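Local coordinates for protein hexokinase (Schistosoma mansoni, PDB 1BDG) that binds glucose and, as a hexokinase, transfers a phosphoryl group from ATP to the 6-hydroxyl of hexoses, the first step of glycolysis, at residues A[323-328]-A[404-409]; A[282-285]-A[289-292]; A[328-333]-A[339-344]; A[7-12]-A[363-368]; A[400-403]-A[408-411]. All blocks are in the same frame, centred on the assembly; numbering follows the deposited sequence.

Interaction 1: residues A[323-328]-A[404-409]; sequences LLTRYL and KFHPKF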
# COMPACT_ATOMS: atom_id res chain seq x y z
N LEU A 323 -0.35 2.62 19.23
CA LEU A 323 -0.31 1.17 19.12
C LEU A 323 -0.00 0.91 17.65
O LEU A 323 -0.88 0.89 16.81
CB LEU A 323 -1.65 0.55 19.51
CG LEU A 323 -1.66 -0.91 20.00
CD1 LEU A 323 -3.07 -1.23 20.44
CD2 LEU A 323 -1.18 -1.89 18.91
N LEU A 324 1.28 0.85 17.37
CA LEU A 324 1.80 0.62 16.04
C LEU A 324 1.41 -0.76 15.54
O LEU A 324 1.19 -1.66 16.35
CB LEU A 324 3.32 0.75 16.08
CG LEU A 324 3.88 2.13 16.44
CD1 LEU A 324 5.35 1.99 16.79
CD2 LEU A 324 3.70 3.11 15.28
N THR A 325 1.36 -0.92 14.21
CA THR A 325 1.04 -2.20 13.60
C THR A 325 2.22 -3.14 13.82
O THR A 325 2.07 -4.36 13.87
CB THR A 325 0.76 -2.04 12.08
OG1 THR A 325 -0.35 -1.15 11.90
CG2 THR A 325 0.43 -3.37 11.42
N ARG A 326 3.39 -2.54 14.01
CA ARG A 326 4.61 -3.31 14.22
C ARG A 326 4.46 -4.21 15.43
O ARG A 326 5.01 -5.32 15.46
CB ARG A 326 5.80 -2.38 14.42
CG ARG A 326 7.09 -3.06 14.11
N TYR A 327 3.70 -3.76 16.42
CA TYR A 327 3.48 -4.57 17.61
C TYR A 327 2.74 -5.83 17.17
O TYR A 327 3.10 -6.94 17.57
CB TYR A 327 2.68 -3.79 18.66
CG TYR A 327 3.29 -2.47 19.08
CD1 TYR A 327 4.62 -2.17 18.76
CD2 TYR A 327 2.54 -1.49 19.74
CE1 TYR A 327 5.18 -0.95 19.08
CE2 TYR A 327 3.10 -0.24 20.07
CZ TYR A 327 4.42 0.02 19.72
OH TYR A 327 4.99 1.25 19.95
N LEU A 328 1.78 -5.68 16.26
CA LEU A 328 0.99 -6.81 15.80
C LEU A 328 1.83 -7.94 15.19
O LEU A 328 1.33 -9.03 14.90
CB LEU A 328 -0.09 -6.35 14.83
CG LEU A 328 -0.99 -5.19 15.28
CD1 LEU A 328 -2.31 -5.26 14.48
CD2 LEU A 328 -1.27 -5.24 16.79
N LYS A 404 6.17 -8.57 4.23
CA LYS A 404 7.50 -8.81 4.80
C LYS A 404 7.66 -9.17 6.27
O LYS A 404 8.19 -10.23 6.59
CB LYS A 404 8.41 -7.64 4.49
CG LYS A 404 8.83 -7.62 3.05
CD LYS A 404 9.85 -6.55 2.75
CE LYS A 404 9.19 -5.25 2.40
NZ LYS A 404 10.15 -4.42 1.62
N PHE A 405 7.23 -8.27 7.14
CA PHE A 405 7.40 -8.42 8.58
C PHE A 405 6.33 -9.17 9.35
O PHE A 405 6.47 -9.34 10.57
CB PHE A 405 7.56 -7.04 9.22
CG PHE A 405 8.61 -6.18 8.57
CD1 PHE A 405 9.95 -6.51 8.65
CD2 PHE A 405 8.26 -5.03 7.87
CE1 PHE A 405 10.93 -5.71 8.05
CE2 PHE A 405 9.22 -4.22 7.26
CZ PHE A 405 10.56 -4.57 7.35
N HIS A 406 5.28 -9.64 8.69
CA HIS A 406 4.20 -10.29 9.44
C HIS A 406 4.02 -11.81 9.33
O HIS A 406 3.70 -12.34 8.26
CB HIS A 406 2.88 -9.53 9.22
CG HIS A 406 2.88 -8.17 9.84
ND1 HIS A 406 1.89 -7.74 10.70
CD2 HIS A 406 3.77 -7.15 9.76
CE1 HIS A 406 2.18 -6.52 11.13
NE2 HIS A 406 3.32 -6.14 10.57
N PRO A 407 4.19 -12.52 10.46
CA PRO A 407 4.06 -13.98 10.54
C PRO A 407 2.65 -14.39 10.16
O PRO A 407 1.68 -13.94 10.77
CB PRO A 407 4.33 -14.26 12.02
CG PRO A 407 5.22 -13.17 12.41
CD PRO A 407 4.56 -11.98 11.77
N LYS A 408 2.55 -15.21 9.11
CA LYS A 408 1.27 -15.70 8.60
C LYS A 408 0.54 -14.80 7.58
O LYS A 408 -0.33 -15.28 6.87
CB LYS A 408 0.32 -16.10 9.74
CG LYS A 408 0.72 -17.36 10.48
N PHE A 409 0.93 -13.54 7.40
CA PHE A 409 0.22 -12.71 6.42
C PHE A 409 0.13 -13.29 5.01
O PHE A 409 -0.96 -13.48 4.48
CB PHE A 409 0.76 -11.28 6.35
CG PHE A 409 -0.20 -10.31 5.68
CD1 PHE A 409 -0.19 -10.13 4.30
CD2 PHE A 409 -1.12 -9.59 6.43
CE1 PHE A 409 -1.08 -9.27 3.70
CE2 PHE A 409 -2.01 -8.72 5.83
CZ PHE A 409 -1.99 -8.56 4.46
O HOH W 1 1.28 -9.65 12.19
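The imidazole of His406 brings its CE1 corner to the turn at Thr325, meeting backbone and side chain at once. Thr325 O lies at the ring edge, near the ring plane, 3.5 Å from His406 CE1, and the methyl Thr325 CG2 stands 3.6 Å from His406 CE1. The two side chains cross at about a right angle. A chi1 of -60° in Thr325 sets OG1 beside the backbone N, opposite the carbonyl carbon, where it is hydrogen-bonded to Gly288 O and Gly292 N of the neighbouring helical region. The threonine thus gives its methyl to the histidine and its hydroxyl to the start of helix 288-304. Both segments belong to the actin-like ATPase fold of the large subdomain, and both carry residues that probably contribute to ATP binding, as in related hexokinases, among them Thr325 to Leu328 and Lys404 and Phe405. His406 is the first residue to leave helical geometry after helix 401-405. A water extends the contact past the ring: it donates to Leu328 O at 2.8 Å and accepts a weak bond from His406 ND1. Leu328 stands further off, with Leu328 CB 4.3 Å from His406 CE1.

Interaction 2: residues A[282-285]-A[289-292]; sequences YEKM and MYLG. With GLC (alpha-D-glucopyranose), chain B.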
# COMPACT_ATOMS: atom_id res chain seq x y z
N TYR A 282 -11.50 0.55 1.85
CA TYR A 282 -11.00 -0.81 1.77
C TYR A 282 -9.59 -0.85 2.33
O TYR A 282 -9.24 -1.78 3.07
CB TYR A 282 -11.04 -1.31 0.32
CG TYR A 282 -10.36 -2.64 0.10
CD1 TYR A 282 -10.92 -3.83 0.54
CD2 TYR A 282 -9.15 -2.71 -0.58
CE1 TYR A 282 -10.31 -5.05 0.31
CE2 TYR A 282 -8.53 -3.93 -0.82
CZ TYR A 282 -9.12 -5.09 -0.37
OH TYR A 282 -8.50 -6.29 -0.63
N GLU A 283 -8.79 0.17 2.03
CA GLU A 283 -7.41 0.21 2.51
C GLU A 283 -7.31 0.19 4.02
O GLU A 283 -6.42 -0.44 4.58
CB GLU A 283 -6.69 1.44 1.98
CG GLU A 283 -5.35 1.69 2.65
CD GLU A 283 -4.58 2.79 2.02
OE1 GLU A 283 -4.87 3.96 2.33
OE2 GLU A 283 -3.70 2.48 1.21
N LYS A 284 -8.21 0.91 4.67
CA LYS A 284 -8.22 1.00 6.12
C LYS A 284 -8.52 -0.33 6.80
O LYS A 284 -8.33 -0.46 8.02
CB LYS A 284 -9.21 2.09 6.53
CG LYS A 284 -8.71 3.47 6.19
CD LYS A 284 -9.79 4.50 6.21
CE LYS A 284 -9.25 5.85 6.65
NZ LYS A 284 -9.34 6.90 5.63
N MET A 285 -9.01 -1.31 6.03
CA MET A 285 -9.32 -2.64 6.56
C MET A 285 -8.13 -3.56 6.35
O MET A 285 -8.00 -4.55 7.05
CB MET A 285 -10.53 -3.26 5.84
CG MET A 285 -11.88 -2.54 6.01
SD MET A 285 -13.16 -3.12 4.86
CE MET A 285 -13.98 -4.37 5.77
N MET A 289 -0.74 1.00 7.96
CA MET A 289 -0.92 2.25 8.68
C MET A 289 -2.18 2.22 9.54
O MET A 289 -2.27 2.95 10.54
CB MET A 289 -1.01 3.42 7.71
CG MET A 289 -1.47 4.72 8.32
SD MET A 289 -1.42 6.05 7.13
CE MET A 289 -0.88 7.35 8.14
N TYR A 290 -3.13 1.37 9.20
CA TYR A 290 -4.38 1.35 9.94
C TYR A 290 -4.69 0.14 10.78
O TYR A 290 -5.50 0.24 11.71
CB TYR A 290 -5.55 1.63 9.01
CG TYR A 290 -5.37 2.85 8.12
CD1 TYR A 290 -5.81 4.11 8.52
CD2 TYR A 290 -4.82 2.73 6.85
CE1 TYR A 290 -5.71 5.21 7.69
CE2 TYR A 290 -4.71 3.81 6.02
CZ TYR A 290 -5.15 5.05 6.44
OH TYR A 290 -5.07 6.11 5.57
N LEU A 291 -4.04 -1.00 10.52
CA LEU A 291 -4.34 -2.20 11.29
C LEU A 291 -4.05 -2.10 12.78
O LEU A 291 -4.77 -2.67 13.58
CB LEU A 291 -3.66 -3.43 10.71
CG LEU A 291 -4.17 -3.92 9.36
CD1 LEU A 291 -3.58 -5.25 9.03
CD2 LEU A 291 -5.66 -4.01 9.38
N GLY A 292 -3.01 -1.37 13.16
CA GLY A 292 -2.71 -1.22 14.57
C GLY A 292 -3.77 -0.36 15.24
O GLY A 292 -4.20 -0.61 16.36
C1 GLC B . -2.07 4.24 -1.07
C2 GLC B . -1.94 5.13 -2.31
C3 GLC B . -1.66 4.27 -3.52
C4 GLC B . -0.43 3.41 -3.27
C5 GLC B . -0.65 2.58 -2.03
C6 GLC B . 0.57 1.75 -1.68
O1 GLC B . -3.10 3.34 -1.30
O2 GLC B . -3.14 5.87 -2.53
O3 GLC B . -1.45 5.09 -4.66
O4 GLC B . -0.19 2.58 -4.39
O5 GLC B . -0.89 3.44 -0.92
O6 GLC B . 1.50 2.48 -0.92
O HOH W 2 -5.63 6.62 3.19
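Lys284 and Tyr290 make the main apolar contact, a CH-pi interaction in which a methylene of the lysine sits squarely on the ring. Lys284 CG is 3.6 Å from the centroid of the Tyr290 ring and only 6° off its normal. The lysine chain then bends at chi3 and chi4, so that Lys284 CE comes back to 3.7 Å from Tyr290 CE1 while the ammonium group travels on to Lys279 O, to which it is hydrogen-bonded. Met289 CG covers the opposite face of the ring, leaving the tyrosine held between a lysine methylene and a methionine methylene.

Backbone carbonyls account for the next group. Lys284 O lies 3.6 Å from Tyr290 CB, and Met285 O meets Leu291 CD2; the same leucine packs on Val370 and Ala374 of helix 357-389. These meetings lie in the helical corner where helix 283-286 passes into helix 288-304, within the large subdomain of the hexokinase fold, and this corner borders the sugar pocket.

Polar links are concentrated on Glu283. With CG trans to the main-chain nitrogen (chi1 168°) and the chain extended beyond it, the carboxylate is carried out to the glucose. One water donates to Glu283 OE1 at 2.9 Å and is also hydrogen-bonded to Tyr290 OH, which makes the tyrosine a second-shell residue of the sugar site. The other oxygen takes two bonds: Thr222 N donates to Glu283 OE2, and the anomeric hydroxyl O1 of the glucose donates to Glu283 OE2 at 2.7 Å.

Interaction 3: residues A[328-333]-A[339-344]; sequences LTDVER and LYNTHY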
# COMPACT_ATOMS: atom_id res chain seq x y z
N LEU A 328 1.78 -5.68 16.26
CA LEU A 328 0.99 -6.81 15.80
C LEU A 328 1.83 -7.94 15.19
O LEU A 328 1.33 -9.03 14.90
CB LEU A 328 -0.09 -6.35 14.83
CG LEU A 328 -0.99 -5.19 15.28
CD1 LEU A 328 -2.31 -5.26 14.48
CD2 LEU A 328 -1.27 -5.24 16.79
N THR A 329 3.10 -7.64 14.99
CA THR A 329 4.06 -8.58 14.44
C THR A 329 4.47 -9.55 15.55
O THR A 329 4.13 -10.73 15.49
CB THR A 329 5.30 -7.81 13.92
OG1 THR A 329 4.96 -7.08 12.73
CG2 THR A 329 6.47 -8.74 13.65
N ASP A 330 5.12 -9.05 16.60
CA ASP A 330 5.57 -9.92 17.68
C ASP A 330 4.40 -10.69 18.30
O ASP A 330 4.45 -11.91 18.49
CB ASP A 330 6.33 -9.14 18.75
CG ASP A 330 7.71 -8.67 18.27
OD1 ASP A 330 8.18 -9.18 17.22
OD2 ASP A 330 8.31 -7.79 18.96
N VAL A 331 3.31 -9.96 18.55
CA VAL A 331 2.12 -10.53 19.16
C VAL A 331 1.64 -11.80 18.46
O VAL A 331 1.14 -12.71 19.12
CB VAL A 331 0.98 -9.51 19.15
CG1 VAL A 331 -0.22 -10.07 19.86
CG2 VAL A 331 1.44 -8.22 19.80
N GLU A 332 1.84 -11.87 17.14
CA GLU A 332 1.44 -13.01 16.31
C GLU A 332 2.20 -14.33 16.48
O GLU A 332 1.68 -15.39 16.11
CB GLU A 332 1.44 -12.60 14.84
CG GLU A 332 0.09 -12.14 14.34
CD GLU A 332 -0.92 -13.28 14.27
OE1 GLU A 332 -0.65 -14.26 13.53
OE2 GLU A 332 -1.96 -13.22 14.96
N ARG A 333 3.41 -14.27 17.04
CA ARG A 333 4.24 -15.46 17.28
C ARG A 333 3.88 -16.19 18.58
O ARG A 333 4.57 -17.13 18.99
CB ARG A 333 5.73 -15.08 17.33
CG ARG A 333 6.17 -14.16 16.19
CD ARG A 333 7.56 -13.56 16.43
NE ARG A 333 7.85 -12.49 15.48
CZ ARG A 333 8.02 -12.68 14.17
NH1 ARG A 333 7.96 -13.90 13.65
NH2 ARG A 333 8.28 -11.66 13.37
N LEU A 339 1.45 -16.11 26.20
CA LEU A 339 1.21 -14.74 25.80
C LEU A 339 2.37 -13.84 26.22
O LEU A 339 2.17 -12.79 26.85
N TYR A 340 3.58 -14.22 25.82
CA TYR A 340 4.77 -13.45 26.18
C TYR A 340 4.91 -12.16 25.39
O TYR A 340 5.05 -11.07 25.96
CB TYR A 340 6.04 -14.31 26.02
CG TYR A 340 6.06 -15.54 26.91
CD1 TYR A 340 5.62 -15.46 28.24
CD2 TYR A 340 6.44 -16.80 26.41
CE1 TYR A 340 5.55 -16.59 29.03
CE2 TYR A 340 6.37 -17.93 27.20
CZ TYR A 340 5.92 -17.81 28.51
OH TYR A 340 5.83 -18.92 29.32
N ASN A 341 4.85 -12.26 24.06
CA ASN A 341 4.98 -11.07 23.22
C ASN A 341 3.85 -10.08 23.44
O ASN A 341 4.06 -8.87 23.36
CB ASN A 341 5.05 -11.46 21.75
CG ASN A 341 6.39 -12.04 21.37
OD1 ASN A 341 6.49 -13.21 20.99
ND2 ASN A 341 7.44 -11.22 21.45
N THR A 342 2.65 -10.60 23.71
CA THR A 342 1.48 -9.76 23.96
C THR A 342 1.75 -9.03 25.25
O THR A 342 1.77 -7.80 25.30
CB THR A 342 0.20 -10.58 24.11
OG1 THR A 342 0.00 -11.38 22.95
CG2 THR A 342 -1.01 -9.68 24.29
N HIS A 343 2.04 -9.81 26.29
CA HIS A 343 2.34 -9.29 27.62
C HIS A 343 3.37 -8.17 27.59
O HIS A 343 3.12 -7.07 28.09
CB HIS A 343 2.83 -10.43 28.52
CG HIS A 343 3.02 -10.02 29.94
ND1 HIS A 343 1.97 -9.87 30.82
CD2 HIS A 343 4.14 -9.73 30.64
CE1 HIS A 343 2.43 -9.50 32.00
NE2 HIS A 343 3.75 -9.40 31.91
N TYR A 344 4.53 -8.45 27.01
CA TYR A 344 5.57 -7.45 26.92
C TYR A 344 5.05 -6.19 26.24
O TYR A 344 5.42 -5.08 26.63
CB TYR A 344 6.79 -8.00 26.16
CG TYR A 344 7.74 -6.94 25.61
CD1 TYR A 344 7.49 -6.32 24.38
CD2 TYR A 344 8.89 -6.57 26.31
CE1 TYR A 344 8.36 -5.36 23.87
CE2 TYR A 344 9.77 -5.61 25.80
CZ TYR A 344 9.49 -5.01 24.58
OH TYR A 344 10.35 -4.05 24.07
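Two short helical segments of the large subdomain pack side against side here, with Asn341 and Thr342 at the start of helix 340-349 resting on Asp330 and Val331 of helix 327-331. It is a van der Waals contact without a hydrogen bond across it. Asn341 is the main piece. Its CB lies 3.3 Å from Asp330 O, and its amide nitrogen, Asn341 ND2, lies 3.6 Å from Asp330 CB. The two side chains stand at about a right angle, the carboxylate and amide planes being 38° apart. Asn341 OD1 turns in the direction of Arg333 CB, 4.2 Å away; it also lies near Asp330 O, but both atoms are acceptors and no bond can form between them.

On the buried side Val331 takes over. Its chi1 of -176° swings CG1 to the far side from its own amide nitrogen, and this places the methyl 3.4 Å from Thr342 OG1. With Asp334, in the connection between the helices, as its polar partner, the hydroxyl meets the methyl by van der Waals contact alone. On the more exposed side, Asp330 OD1 lies in the plane of the Arg333 guanidinium at its edge, a long salt bridge of 3.8 Å from Arg333 NE.

Helix 357-389 serves both partners as a common floor: Val331 rests on its Arg364 and Cys367, Thr342 touches Arg364 as well, and a salt bridge from Glu332, just after helix 327-331, to Arg364 joins the two. Met345, one turn further along helix 340-349, also meets Val331.

Interaction 4: residues A[7-12]-A[363-368]; sequences QLFEKV and VRYACE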
# COMPACT_ATOMS: atom_id res chain seq x y z
N GLN A 7 -15.53 -16.07 31.17
CA GLN A 7 -16.73 -15.30 30.81
C GLN A 7 -16.34 -14.02 30.06
O GLN A 7 -16.95 -13.69 29.05
CB GLN A 7 -17.56 -14.94 32.06
CG GLN A 7 -18.50 -16.03 32.56
CD GLN A 7 -19.35 -15.56 33.75
OE1 GLN A 7 -19.17 -16.02 34.88
NE2 GLN A 7 -20.26 -14.62 33.51
N LEU A 8 -15.34 -13.30 30.56
CA LEU A 8 -14.89 -12.05 29.93
C LEU A 8 -14.43 -12.32 28.51
O LEU A 8 -14.75 -11.55 27.60
CB LEU A 8 -13.75 -11.41 30.70
CG LEU A 8 -14.08 -10.67 31.99
CD1 LEU A 8 -12.87 -9.87 32.42
CD2 LEU A 8 -15.24 -9.73 31.74
N PHE A 9 -13.69 -13.41 28.32
CA PHE A 9 -13.19 -13.75 27.00
C PHE A 9 -14.33 -14.03 26.03
O PHE A 9 -14.31 -13.56 24.89
CB PHE A 9 -12.27 -14.95 27.06
CG PHE A 9 -11.61 -15.25 25.76
CD1 PHE A 9 -10.50 -14.50 25.34
CD2 PHE A 9 -12.10 -16.24 24.92
CE1 PHE A 9 -9.91 -14.75 24.11
CE2 PHE A 9 -11.52 -16.50 23.68
CZ PHE A 9 -10.43 -15.75 23.27
N GLU A 10 -15.36 -14.74 26.48
CA GLU A 10 -16.49 -15.03 25.61
C GLU A 10 -17.23 -13.76 25.15
O GLU A 10 -17.93 -13.79 24.14
CB GLU A 10 -17.45 -16.03 26.25
CG GLU A 10 -17.21 -17.48 25.77
CD GLU A 10 -16.88 -18.45 26.90
OE1 GLU A 10 -15.84 -18.23 27.56
OE2 GLU A 10 -17.65 -19.42 27.12
N LYS A 11 -17.07 -12.66 25.89
CA LYS A 11 -17.68 -11.39 25.50
C LYS A 11 -16.87 -10.85 24.32
O LYS A 11 -17.44 -10.43 23.29
CB LYS A 11 -17.60 -10.38 26.64
CG LYS A 11 -18.46 -10.74 27.80
CD LYS A 11 -18.26 -9.81 28.97
CE LYS A 11 -19.37 -10.04 30.00
NZ LYS A 11 -19.11 -9.40 31.32
N VAL A 12 -15.55 -10.89 24.46
CA VAL A 12 -14.65 -10.42 23.41
C VAL A 12 -14.95 -11.19 22.12
O VAL A 12 -14.92 -10.62 21.02
CB VAL A 12 -13.16 -10.56 23.81
CG1 VAL A 12 -12.25 -10.13 22.68
CG2 VAL A 12 -12.89 -9.74 25.03
N VAL A 363 -6.31 -9.33 24.31
CA VAL A 363 -5.58 -8.51 23.33
C VAL A 363 -4.97 -9.28 22.15
O VAL A 363 -4.95 -8.77 21.04
CB VAL A 363 -4.53 -7.59 24.03
CG1 VAL A 363 -3.67 -6.88 23.01
CG2 VAL A 363 -5.24 -6.55 24.85
N ARG A 364 -4.47 -10.49 22.38
CA ARG A 364 -3.89 -11.28 21.28
C ARG A 364 -5.00 -11.74 20.33
O ARG A 364 -4.79 -11.93 19.13
CB ARG A 364 -3.11 -12.49 21.81
CG ARG A 364 -2.20 -13.16 20.77
CD ARG A 364 -2.45 -14.66 20.70
NE ARG A 364 -1.52 -15.40 19.85
CZ ARG A 364 -1.40 -15.25 18.52
NH1 ARG A 364 -2.16 -14.36 17.87
NH2 ARG A 364 -0.54 -16.01 17.84
N TYR A 365 -6.20 -11.91 20.86
CA TYR A 365 -7.33 -12.33 20.05
C TYR A 365 -7.76 -11.14 19.19
O TYR A 365 -8.06 -11.29 18.01
CB TYR A 365 -8.47 -12.79 20.96
CG TYR A 365 -9.66 -13.34 20.23
CD1 TYR A 365 -9.63 -14.61 19.65
CD2 TYR A 365 -10.85 -12.60 20.15
CE1 TYR A 365 -10.75 -15.13 19.01
CE2 TYR A 365 -11.97 -13.11 19.51
CZ TYR A 365 -11.92 -14.37 18.95
OH TYR A 365 -13.04 -14.88 18.35
N ALA A 366 -7.75 -9.95 19.78
CA ALA A 366 -8.11 -8.75 19.03
C ALA A 366 -7.16 -8.59 17.83
O ALA A 366 -7.61 -8.36 16.72
CB ALA A 366 -8.08 -7.53 19.95
N CYS A 367 -5.85 -8.78 18.06
CA CYS A 367 -4.83 -8.70 16.99
C CYS A 367 -5.10 -9.73 15.89
O CYS A 367 -5.20 -9.37 14.72
CB CYS A 367 -3.42 -8.98 17.54
SG CYS A 367 -2.64 -7.69 18.53
N GLU A 368 -5.14 -11.00 16.27
CA GLU A 368 -5.41 -12.12 15.37
C GLU A 368 -6.64 -11.86 14.48
O GLU A 368 -6.60 -12.11 13.28
CB GLU A 368 -5.63 -13.42 16.18
CG GLU A 368 -6.13 -14.59 15.35
CD GLU A 368 -6.73 -15.73 16.18
OE1 GLU A 368 -7.85 -15.56 16.72
OE2 GLU A 368 -6.10 -16.80 16.26
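Helix packing between the N-terminal helix 5-16 and the long helix 357-389 of the large subdomain brings Phe9 and Val12, one turn apart, against the single ring of Tyr365. Phe9 and Tyr365 form an edge-to-face pair: the edge of the phenylalanine points at the tyrosine face, with centroids 5.2 Å apart and planes at 64°. The touching corner is Phe9 CZ, 3.9 Å from Tyr365 CD1, and it stands above the tyrosine plane toward the rim of the ring, not over its centre. Phe9 CE1 reaches back as far as Tyr365 CB, 4.0 Å away. A trans chi1 (-176°) in Tyr365 carries its ring toward helix 5-16. Val12 meets the ring obliquely, its CG1 3.8 Å from Tyr365 CD2, as the two side chains run past each other in opposite directions. Further along helix 5-16, Val13 and Leu16 continue the packing on Tyr365, while Phe9 has a cation-pi partner in Arg361, one turn before Tyr365. The whole is an edge-to-face aromatic pair with a neighbouring valine, in a helix-helix interface that joins the N-terminal helix to the large subdomain.

Interaction 5: residues A[400-403]-A[408-411]; sequences GSLY and KFCE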
# COMPACT_ATOMS: atom_id res chain seq x y z
N GLY A 400 5.81 -4.52 0.68
CA GLY A 400 5.08 -3.94 1.79
C GLY A 400 5.33 -4.65 3.11
O GLY A 400 5.33 -5.87 3.18
N SER A 401 5.49 -3.86 4.17
CA SER A 401 5.74 -4.35 5.51
C SER A 401 4.87 -5.51 5.92
O SER A 401 5.31 -6.41 6.64
CB SER A 401 5.51 -3.23 6.50
OG SER A 401 6.03 -2.02 5.99
N LEU A 402 3.60 -5.45 5.53
CA LEU A 402 2.69 -6.50 5.90
C LEU A 402 3.14 -7.86 5.38
O LEU A 402 3.25 -8.83 6.14
CB LEU A 402 1.27 -6.14 5.47
CG LEU A 402 0.63 -5.31 6.56
CD1 LEU A 402 -0.84 -5.11 6.28
CD2 LEU A 402 0.79 -6.03 7.90
N TYR A 403 3.47 -7.90 4.10
CA TYR A 403 3.93 -9.11 3.48
C TYR A 403 5.24 -9.51 4.16
O TYR A 403 5.37 -10.63 4.65
CB TYR A 403 4.15 -8.88 1.97
CG TYR A 403 4.76 -10.06 1.24
CD1 TYR A 403 3.97 -11.12 0.79
CD2 TYR A 403 6.15 -10.13 1.04
CE1 TYR A 403 4.53 -12.24 0.16
CE2 TYR A 403 6.73 -11.23 0.42
CZ TYR A 403 5.92 -12.28 -0.02
OH TYR A 403 6.49 -13.36 -0.67
N LYS A 408 2.55 -15.21 9.11
CA LYS A 408 1.27 -15.70 8.60
C LYS A 408 0.54 -14.80 7.58
O LYS A 408 -0.33 -15.28 6.87
CB LYS A 408 0.32 -16.10 9.74
CG LYS A 408 0.72 -17.36 10.48
N PHE A 409 0.93 -13.54 7.40
CA PHE A 409 0.22 -12.71 6.42
C PHE A 409 0.13 -13.29 5.01
O PHE A 409 -0.96 -13.48 4.48
CB PHE A 409 0.76 -11.28 6.35
CG PHE A 409 -0.20 -10.31 5.68
CD1 PHE A 409 -0.19 -10.13 4.30
CD2 PHE A 409 -1.12 -9.59 6.43
CE1 PHE A 409 -1.08 -9.27 3.70
CE2 PHE A 409 -2.01 -8.72 5.83
CZ PHE A 409 -1.99 -8.56 4.46
N CYS A 410 1.27 -13.53 4.38
CA CYS A 410 1.28 -14.10 3.04
C CYS A 410 0.76 -15.52 3.12
O CYS A 410 0.12 -16.02 2.18
CB CYS A 410 2.69 -14.09 2.46
SG CYS A 410 3.30 -15.72 1.92
N GLU A 411 1.02 -16.16 4.26
CA GLU A 411 0.60 -17.53 4.50
C GLU A 411 -0.92 -17.65 4.37
O GLU A 411 -1.41 -18.60 3.79
CB GLU A 411 1.07 -17.97 5.89
CG GLU A 411 2.55 -18.34 6.03
CD GLU A 411 3.53 -17.34 5.40
OE1 GLU A 411 3.56 -16.14 5.79
OE2 GLU A 411 4.30 -17.80 4.51
O HOH W 3 3.49 -12.33 5.59
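Leu402 and Phe409 make the first shell, the aliphatic residue lying on the aromatic one. Leu402 CB stands 4.1 Å from the centroid of the Phe409 ring and 6° off its normal, a CH-pi contact over the centre of one face. Leu402 CD1 follows the ring outward to 3.8 Å from Phe409 CE2. At the root of the phenylalanine, Leu402 O approaches Phe409 CB, so both backbone and side chain of the leucine touch it. Beside this pair, Tyr403 CE1 meets Cys410 CB at 3.5 Å. Cys410 SG then lies 5.2 Å from the centroid of the Tyr403 ring and 55° off its normal, an oblique sulfur-aromatic contact.

The two segments start consecutive helices, 401-405 and 409-420, which follow strand 393-399 in the large subdomain of this actin-like ATPase fold. Gly400 and Lys408 occupy the respective N-cap positions, and Ser401, Leu402 and Tyr403 probably belong to the ATP site, as in related hexokinases.

A water bridges the two backbones. It donates to Tyr403 O at 2.7 Å and accepts from Cys410 N at 2.8 Å, an amide at the start of helix 409-420 that this water supplies with an acceptor. The ring of Tyr403 lies opposite its main-chain nitrogen (chi1 174°), which lets a side chain that leaves its helix away from 408-411 still meet the cysteine. Phe409 also packs on Ala374 and Ala375 of helix 357-389, whereas Leu402 approaches Gly288 and Thr325, which probably also line the ATP site.

How the interactions relate
All five contacts draw on the helical part of the large subdomain; residues of interactions 1, 2, 3 and 5 pack on helix 357-389, which supplies one side of interaction 4. Interactions 1 and 5 share Lys408 and Phe409, with centres about 8 Å apart; interactions 1 and 3 share Leu328, their centres about 10 Å apart. Along the chain, interaction 2 precedes interaction 1, interaction 3 is nested within the loop that interaction 1 closes, and interaction 5 comes last. Interactions 2 and 3 lie inside the longer loop closed by interaction 4, which crosses interaction 1. Beyond the glucose at interaction 2, residues 323-328 and 400-405 probably form part of the ATP site; interactions 3 and 4 have centres about 24 and 28 Å from the chain's centre.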